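Local coordinates for transcriptional regulator KdgR (Pseudomonas aeruginosa, PDB 5Y6I), which probably binds DNA and regulates transcription, as a member of the IclR family with a helix-turn-helix domain followed by a GAF-like C-terminal domain, at residues A[241-244]-A[245-248]; A[143-146]-A[147-151]; A[77-80]-A[81-84]. All coordinates share one frame; numbering follows the deposited sequence.

Contact 1 of 3, residues A[241-244]-A[245-248]; sequences QGPA and AERL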
ATOM      1  N   GLN A 241     -16.607  10.329  23.519  1.00120.55           N
ATOM      2  CA  GLN A 241     -15.864   9.560  24.510  1.00116.49           C
ATOM      3  C   GLN A 241     -16.783   8.631  25.305  1.00112.95           C
ATOM      4  O   GLN A 241     -16.557   8.396  26.497  1.00111.33           O
ATOM      5  CB  GLN A 241     -15.095  10.492  25.445  1.00117.42           C
ATOM      6  CG  GLN A 241     -13.929   9.831  26.153  1.00117.07           C
ATOM      7  CD  GLN A 241     -13.055  10.835  26.867  1.00120.41           C
ATOM      8  OE1 GLN A 241     -13.389  11.314  27.956  1.00120.93           O
ATOM      9  NE2 GLN A 241     -11.924  11.164  26.254  1.00121.15           N
ATOM     10  N   GLY A 242     -17.813   8.087  24.666  1.00109.61           N
ATOM     11  CA  GLY A 242     -18.703   7.163  25.323  1.00107.89           C
ATOM     12  C   GLY A 242     -18.488   5.767  24.797  1.00106.03           C
ATOM     13  O   GLY A 242     -18.244   5.585  23.606  1.00104.84           O
ATOM     14  N   PRO A 243     -18.599   4.742  25.681  1.00104.51           N
ATOM     15  CA  PRO A 243     -18.237   3.365  25.310  1.00 92.62           C
ATOM     16  C   PRO A 243     -18.478   2.926  23.864  1.00 85.75           C
ATOM     17  O   PRO A 243     -17.844   1.961  23.425  1.00 90.72           O
ATOM     18  CB  PRO A 243     -19.055   2.543  26.302  1.00 94.08           C
ATOM     19  CG  PRO A 243     -19.013   3.382  27.549  1.00 96.53           C
ATOM     20  CD  PRO A 243     -18.974   4.829  27.104  1.00103.50           C
ATOM     21  N   ALA A 244     -19.332   3.603  23.091  1.00 80.77           N
ATOM     22  CA  ALA A 244     -19.386   3.305  21.659  1.00 80.82           C
ATOM     23  C   ALA A 244     -18.125   3.796  20.947  1.00 78.55           C
ATOM     24  O   ALA A 244     -17.613   3.123  20.043  1.00 69.04           O
ATOM     25  CB  ALA A 244     -20.642   3.916  21.034  1.00 78.27           C
ATOM     26  N   ALA A 245     -17.588   4.942  21.381  1.00 81.72           N
ATOM     27  CA  ALA A 245     -16.427   5.550  20.731  1.00 82.85           C
ATOM     28  C   ALA A 245     -15.196   4.643  20.788  1.00 89.88           C
ATOM     29  O   ALA A 245     -14.518   4.437  19.774  1.00 87.83           O
ATOM     30  CB  ALA A 245     -16.140   6.905  21.380  1.00 82.48           C
ATOM     31  N   GLU A 246     -14.889   4.094  21.967  1.00 98.19           N
ATOM     32  CA  GLU A 246     -13.793   3.137  22.132  1.00105.69           C
ATOM     33  C   GLU A 246     -14.016   1.877  21.303  1.00101.71           C
ATOM     34  O   GLU A 246     -13.111   1.441  20.584  1.00103.81           O
ATOM     35  CB  GLU A 246     -13.635   2.773  23.617  1.00119.24           C
ATOM     36  CG  GLU A 246     -13.759   3.952  24.639  1.00134.55           C
ATOM     37  CD  GLU A 246     -15.181   4.523  24.769  1.00147.73           C
ATOM     38  OE1 GLU A 246     -15.543   5.136  25.805  1.00154.04           O
ATOM     39  OE2 GLU A 246     -15.946   4.371  23.801  1.00149.83           O
ATOM     40  N   ARG A 247     -15.200   1.268  21.400  1.00 95.74           N
ATOM     41  CA  ARG A 247     -15.505   0.140  20.527  1.00 85.78           C
ATOM     42  C   ARG A 247     -15.249   0.512  19.077  1.00 78.42           C
ATOM     43  O   ARG A 247     -14.617  -0.250  18.332  1.00 79.45           O
ATOM     44  CB  ARG A 247     -16.956  -0.309  20.716  1.00 87.20           C
ATOM     45  CG  ARG A 247     -17.283  -0.795  22.108  1.00 91.55           C
ATOM     46  CD  ARG A 247     -16.305  -1.859  22.548  1.00 98.88           C
ATOM     47  NE  ARG A 247     -16.745  -2.557  23.755  1.00105.43           N
ATOM     48  CZ  ARG A 247     -16.164  -3.661  24.206  1.00104.84           C
ATOM     49  NH1 ARG A 247     -15.140  -4.171  23.535  1.00104.46           N
ATOM     50  NH2 ARG A 247     -16.604  -4.259  25.307  1.00105.11           N
ATOM     51  N   LEU A 248     -15.689   1.712  18.675  1.00 69.26           N
ATOM     52  CA  LEU A 248     -15.465   2.178  17.310  1.00 66.20           C
ATOM     53  C   LEU A 248     -13.984   2.246  16.992  1.00 70.67           C
ATOM     54  O   LEU A 248     -13.535   1.743  15.952  1.00 68.00           O
ATOM     55  CB  LEU A 248     -16.100   3.553  17.105  1.00 68.22           C
ATOM     56  CG  LEU A 248     -15.845   4.166  15.719  1.00 69.59           C
ATOM     57  CD1 LEU A 248     -16.210   3.236  14.560  1.00 69.04           C
ATOM     58  CD2 LEU A 248     -16.579   5.480  15.602  1.00 70.16           C
TER
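Glu-246 lies in the first turn of helix 244-258 and folds back beside Pro-243, the two side chains running alongside each other in the same direction. From CB, CG stays beside the glutamate's own backbone N (chi1 -42°), and the bend at chi2 then turns the chain back toward the start of the helix. Contact begins at CD of Glu-246, 3.3 Å from CA of Pro-243. At the tip, OE1 of Glu-246 comes beside the ring, 3.7 Å from CD of Pro-243, while OE2 of Glu-246 turns toward Gly-242 O, modelled 2.6 Å away, a doubtful spacing because the place of that carbonyl is itself unsure.

The proline suits the beginning of a helix, where a ring nitrogen costs no backbone bond. The turn itself is held by Leu-248 N, which donates to Ala-244 O at 2.8 Å, and more loosely by the weak bond from Arg-247 N to Pro-243 O at 3.4 Å. CG of Arg-247 also lies near that proline oxygen before the rest of the chain leads away. Ala-245 and Leu-248 pack on Leu-212 of strand 209-217, and Ala-244 meets Leu-108 of helix 93-108; the small alanines let the helix sit close.

A glutamate three residues after the residue that precedes a helix has the spacing of a capping box, but the reciprocal bond cannot form here, because Pro-243 has no N-H to give. The carboxyl tip instead sits among carbonyl oxygens, which can only accept, and the geometry leaves its ionisation unsettled.

Contact 2 of 3, residues A[143-146]-A[147-151]; sequences VLPL and LGSST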
ATOM      1  N   VAL A 143     -24.508   7.858  -1.129  1.00 80.55           N
ATOM      2  CA  VAL A 143     -23.452   8.868  -1.101  1.00 80.78           C
ATOM      3  C   VAL A 143     -23.855   9.914  -0.069  1.00 80.90           C
ATOM      4  O   VAL A 143     -24.941  10.488  -0.164  1.00 77.04           O
ATOM      5  CB  VAL A 143     -23.240   9.524  -2.478  1.00 75.52           C
ATOM      6  CG1 VAL A 143     -22.107  10.532  -2.408  1.00 71.04           C
ATOM      7  CG2 VAL A 143     -22.962   8.468  -3.543  1.00 71.66           C
ATOM      8  N   LEU A 144     -22.979  10.168   0.925  1.00 83.52           N
ATOM      9  CA  LEU A 144     -23.289  11.100   2.004  1.00 81.12           C
ATOM     10  C   LEU A 144     -22.674  12.473   1.721  1.00 81.81           C
ATOM     11  O   LEU A 144     -21.764  12.600   0.894  1.00 70.73           O
ATOM     12  CB  LEU A 144     -22.778  10.532   3.335  1.00 81.24           C
ATOM     13  CG  LEU A 144     -23.000   9.034   3.601  1.00 82.13           C
ATOM     14  CD1 LEU A 144     -22.338   8.579   4.879  1.00 77.74           C
ATOM     15  CD2 LEU A 144     -24.494   8.730   3.649  1.00 87.61           C
ATOM     16  N   PRO A 145     -23.138  13.536   2.380  1.00 82.46           N
ATOM     17  CA  PRO A 145     -22.590  14.865   2.080  1.00 86.80           C
ATOM     18  C   PRO A 145     -21.207  15.038   2.678  1.00 84.05           C
ATOM     19  O   PRO A 145     -20.851  14.391   3.666  1.00 83.29           O
ATOM     20  CB  PRO A 145     -23.597  15.825   2.724  1.00 86.93           C
ATOM     21  CG  PRO A 145     -24.189  15.060   3.849  1.00 84.97           C
ATOM     22  CD  PRO A 145     -24.185  13.598   3.418  1.00 84.30           C
ATOM     23  N   LEU A 146     -20.414  15.927   2.062  1.00 79.86           N
ATOM     24  CA  LEU A 146     -19.060  16.128   2.568  1.00 79.45           C
ATOM     25  C   LEU A 146     -19.076  16.832   3.918  1.00 78.34           C
ATOM     26  O   LEU A 146     -18.364  16.425   4.840  1.00 75.00           O
ATOM     27  CB  LEU A 146     -18.204  16.919   1.572  1.00 80.57           C
ATOM     28  CG  LEU A 146     -16.725  17.015   1.955  1.00 75.81           C
ATOM     29  CD1 LEU A 146     -15.913  15.831   1.468  1.00 74.20           C
ATOM     30  CD2 LEU A 146     -16.119  18.275   1.462  1.00 81.75           C
ATOM     31  N   LEU A 147     -19.879  17.882   4.060  1.00 84.97           N
ATOM     32  CA  LEU A 147     -19.912  18.637   5.301  1.00 88.88           C
ATOM     33  C   LEU A 147     -21.133  18.382   6.167  1.00 85.57           C
ATOM     34  O   LEU A 147     -21.184  18.908   7.283  1.00 84.07           O
ATOM     35  CB  LEU A 147     -19.817  20.136   5.032  1.00 99.04           C
ATOM     36  CG  LEU A 147     -18.533  20.589   4.363  1.00106.68           C
ATOM     37  CD1 LEU A 147     -18.798  20.886   2.901  1.00112.00           C
ATOM     38  CD2 LEU A 147     -18.011  21.794   5.098  1.00112.07           C
ATOM     39  N   GLY A 148     -22.104  17.597   5.699  1.00 82.18           N
ATOM     40  CA  GLY A 148     -23.334  17.397   6.436  1.00 86.17           C
ATOM     41  C   GLY A 148     -23.412  16.080   7.178  1.00 90.29           C
ATOM     42  O   GLY A 148     -24.342  15.884   7.966  1.00 94.27           O
ATOM     43  N   SER A 149     -22.451  15.176   6.950  1.00 86.27           N
ATOM     44  CA  SER A 149     -22.430  13.875   7.605  1.00 82.75           C
ATOM     45  C   SER A 149     -21.135  13.682   8.388  1.00 80.87           C
ATOM     46  O   SER A 149     -20.147  14.383   8.173  1.00 89.34           O
ATOM     47  CB  SER A 149     -22.601  12.730   6.593  1.00 81.80           C
ATOM     48  OG  SER A 149     -21.604  12.766   5.593  1.00 82.21           O
ATOM     49  N   SER A 150     -21.147  12.712   9.306  1.00 76.00           N
ATOM     50  CA  SER A 150     -19.951  12.424  10.094  1.00 74.83           C
ATOM     51  C   SER A 150     -18.923  11.680   9.264  1.00 75.32           C
ATOM     52  O   SER A 150     -17.715  11.846   9.457  1.00 70.49           O
ATOM     53  CB  SER A 150     -20.324  11.603  11.325  1.00 74.29           C
ATOM     54  OG  SER A 150     -21.062  10.449  10.946  1.00 67.68           O
ATOM     55  N   THR A 151     -19.396  10.846   8.345  1.00 75.96           N
ATOM     56  CA  THR A 151     -18.528  10.165   7.401  1.00 70.16           C
ATOM     57  C   THR A 151     -17.812  11.160   6.492  1.00 79.86           C
ATOM     58  O   THR A 151     -16.619  11.005   6.192  1.00 82.45           O
ATOM     59  CB  THR A 151     -19.380   9.198   6.586  1.00 70.83           C
ATOM     60  OG1 THR A 151     -20.202   8.421   7.474  1.00 76.45           O
ATOM     61  CG2 THR A 151     -18.532   8.287   5.776  1.00 75.90           C
TER
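A serine N-cap starts helix 150-158 in the GAF-like C-terminal domain, and the capping residue, Ser-149, is tied back to Pro-145 by its own hydroxyl. OG of Ser-149 donates to the backbone O of Pro-145 at 2.6 Å, lying in the carbonyl plane with a C=O...OG angle of 146°. The same OG takes the N-H of Gly-152, so one oxygen both caps the helix and closes the bend before it. At chi1 57° OG sits between the serine's own N and carbonyl carbon, a position that lets it face Pro-145 O.

Between Pro-145 and Ser-149 the chain makes a tight turn with the backbone angles of type I at Leu-146 and Leu-147, bringing the CA atoms of Pro-145 and Gly-148 to 5.1 Å. The proline ring lies across the returning backbone, with CG of Pro-145 3.6 Å from C of Gly-148; a glycine, with no side chain, suits a place so close to the ring. The backbone N-H groups of Leu-146 and Leu-147 are both bonded to the carboxylate of Glu-171, which thus fixes the corner to helix 162-171. The two leucine side chains also lie against helix 162-171 and meet each other as CD2 of Leu-146 and CD1 of Leu-147, 4.0 Å apart.

CB of Leu-144 lies beside OG of Ser-149, and the side chain packs on Phe-113 of strand 111-118, as Thr-151 does. Branch CD1 of Leu-144 crosses Thr-151 at a slant, reaching the threonine's CB at 3.5 Å and its OG1 at 3.4 Å.

Contact 3 of 3, residues A[77-80]-A[81-84]; sequences GREA and LRVG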
ATOM      1  N   GLY A  77      16.704  -8.610   1.923  1.00 54.10           N
ATOM      2  CA  GLY A  77      16.995  -8.948   0.550  1.00 54.44           C
ATOM      3  C   GLY A  77      15.833  -8.646  -0.382  1.00 63.32           C
ATOM      4  O   GLY A  77      14.750  -8.210   0.025  1.00 64.33           O
ATOM      5  N   ARG A  78      16.079  -8.890  -1.671  1.00 68.42           N
ATOM      6  CA  ARG A  78      15.045  -8.702  -2.680  1.00 74.17           C
ATOM      7  C   ARG A  78      13.887  -9.675  -2.497  1.00 78.78           C
ATOM      8  O   ARG A  78      12.747  -9.344  -2.851  1.00 85.10           O
ATOM      9  CB  ARG A  78      15.632  -8.851  -4.079  1.00 83.90           C
ATOM     10  CG  ARG A  78      16.237  -7.591  -4.649  1.00 98.32           C
ATOM     11  CD  ARG A  78      15.272  -6.422  -4.638  1.00104.23           C
ATOM     12  NE  ARG A  78      16.010  -5.165  -4.644  1.00113.68           N
ATOM     13  CZ  ARG A  78      16.471  -4.570  -3.547  1.00117.14           C
ATOM     14  NH1 ARG A  78      17.147  -3.431  -3.643  1.00124.59           N
ATOM     15  NH2 ARG A  78      16.261  -5.112  -2.352  1.00111.47           N
ATOM     16  N   GLU A  79      14.145 -10.872  -1.962  1.00 73.44           N
ATOM     17  CA  GLU A  79      13.031 -11.756  -1.624  1.00 70.83           C
ATOM     18  C   GLU A  79      12.129 -11.131  -0.571  1.00 60.40           C
ATOM     19  O   GLU A  79      10.904 -11.281  -0.622  1.00 56.01           O
ATOM     20  CB  GLU A  79      13.546 -13.108  -1.145  1.00 76.08           C
ATOM     21  CG  GLU A  79      13.841 -14.051  -2.278  1.00 81.06           C
ATOM     22  CD  GLU A  79      12.754 -14.015  -3.325  1.00 91.49           C
ATOM     23  OE1 GLU A  79      11.553 -14.036  -2.957  1.00 97.08           O
ATOM     24  OE2 GLU A  79      13.097 -13.942  -4.518  1.00 93.51           O
ATOM     25  N   ALA A  80      12.714 -10.426   0.393  1.00 60.34           N
ATOM     26  CA  ALA A  80      11.902  -9.697   1.355  1.00 60.81           C
ATOM     27  C   ALA A  80      11.041  -8.658   0.651  1.00 70.20           C
ATOM     28  O   ALA A  80       9.857  -8.495   0.973  1.00 73.55           O
ATOM     29  CB  ALA A  80      12.799  -9.038   2.405  1.00 57.38           C
ATOM     30  N   LEU A  81      11.617  -7.954  -0.322  1.00 67.56           N
ATOM     31  CA  LEU A  81      10.864  -6.932  -1.032  1.00 67.94           C
ATOM     32  C   LEU A  81       9.737  -7.542  -1.859  1.00 64.87           C
ATOM     33  O   LEU A  81       8.632  -6.996  -1.910  1.00 59.71           O
ATOM     34  CB  LEU A  81      11.814  -6.122  -1.926  1.00 68.99           C
ATOM     35  CG  LEU A  81      11.188  -5.137  -2.917  1.00 63.22           C
ATOM     36  CD1 LEU A  81      10.311  -4.137  -2.196  1.00 60.35           C
ATOM     37  CD2 LEU A  81      12.261  -4.429  -3.744  1.00 65.59           C
ATOM     38  N   ARG A  82       9.991  -8.664  -2.528  1.00 65.84           N
ATOM     39  CA  ARG A  82       9.003  -9.163  -3.479  1.00 67.36           C
ATOM     40  C   ARG A  82       7.780  -9.738  -2.769  1.00 75.70           C
ATOM     41  O   ARG A  82       6.644  -9.552  -3.234  1.00 74.16           O
ATOM     42  CB  ARG A  82       9.634 -10.193  -4.399  1.00 68.45           C
ATOM     43  CG  ARG A  82      10.575  -9.539  -5.406  1.00 84.51           C
ATOM     44  CD  ARG A  82      11.369 -10.533  -6.224  1.00 95.62           C
ATOM     45  NE  ARG A  82      12.783 -10.533  -5.869  1.00101.79           N
ATOM     46  CZ  ARG A  82      13.724 -11.103  -6.611  1.00109.33           C
ATOM     47  NH1 ARG A  82      14.998 -11.072  -6.227  1.00112.46           N
ATOM     48  NH2 ARG A  82      13.383 -11.707  -7.743  1.00112.61           N
ATOM     49  N   VAL A  83       7.991 -10.442  -1.650  1.00 71.65           N
ATOM     50  CA  VAL A  83       6.871 -10.900  -0.828  1.00 62.39           C
ATOM     51  C   VAL A  83       6.073  -9.707  -0.324  1.00 58.80           C
ATOM     52  O   VAL A  83       4.833  -9.676  -0.403  1.00 58.67           O
ATOM     53  CB  VAL A  83       7.376 -11.764   0.343  1.00 59.14           C
ATOM     54  CG1 VAL A  83       6.281 -11.933   1.416  1.00 56.11           C
ATOM     55  CG2 VAL A  83       7.882 -13.109  -0.160  1.00 54.89           C
ATOM     56  N   GLY A  84       6.784  -8.707   0.207  1.00 55.27           N
ATOM     57  CA  GLY A  84       6.127  -7.521   0.726  1.00 53.55           C
ATOM     58  C   GLY A  84       5.303  -6.790  -0.314  1.00 57.46           C
ATOM     59  O   GLY A  84       4.190  -6.343  -0.027  1.00 66.81           O
TER
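Residues 77-84 form the first two turns of helix 78-88, with Gly-77 at the N-cap and four successive bonds from N-H to the carbonyl four residues back, beginning with Leu-81 N to Gly-77 O at 3.2 Å and ending with Gly-84 N to Ala-80 O. The carbonyl O of Arg-78 has two donors: Arg-82 N at 2.9 Å and, through the side chain, a weak bond from Arg-82 NE at 3.2 Å. The bend at chi3 (-110°) turns the guanidinium of Arg-82 back along its own helix, and Arg-78 O meets it at its edge, in plane.

This also brings NH1 of Arg-82 near CB of Arg-78, while the two arginine side chains cross at about a right angle. Glu-79 reaches the same guanidinium from another direction: its OE2 stands 3.6 Å above the plane, over the centre of one face, the carboxylate tilted 34° to it. OE2 of Glu-79 is 3.7 Å from NE of Arg-82, a long salt bridge of charge attraction alone, since no N-H points at the oxygen. It probably offsets part of the charge of Arg-82.

Arg-78 and Leu-81, one turn apart, run side by side, CD of Arg-78 touching CD2 of Leu-81 at 3.7 Å, and the same CD2 lies over a face of the Arg-78 guanidinium; both residues pack on Met-91 of the second subunit. Ala-80 meets Val-83 of that subunit, where a small residue lets the helices approach. Such a helix, following the wing of a winged helix-turn-helix and leading into the C-terminal domain, is the interdomain linker of IclR-type regulators, here shared in the dimer interface.

Overall arrangement
Each contact is local, so none closes a long loop, and along the chain they follow in series without nesting or crossing. Contact 3 comes first, on the linker helix after the hairpin of strands 65-67 and 74-76, and faces the second subunit. Contact 2 then begins helix 150-158 after the loop from strand 121-128, and contact 1 begins the last helix, 244-258, after strand 223-232. Contacts 1 and 2 share the five-stranded sheet of the C-terminal domain: both reach strand 209-217, through Leu-212 and Ala-214 for one and Ser-213 for the other. Their centres are 20 Å apart, whereas contact 3 is centred 39 Å from contact 1 and 40 Å from contact 2.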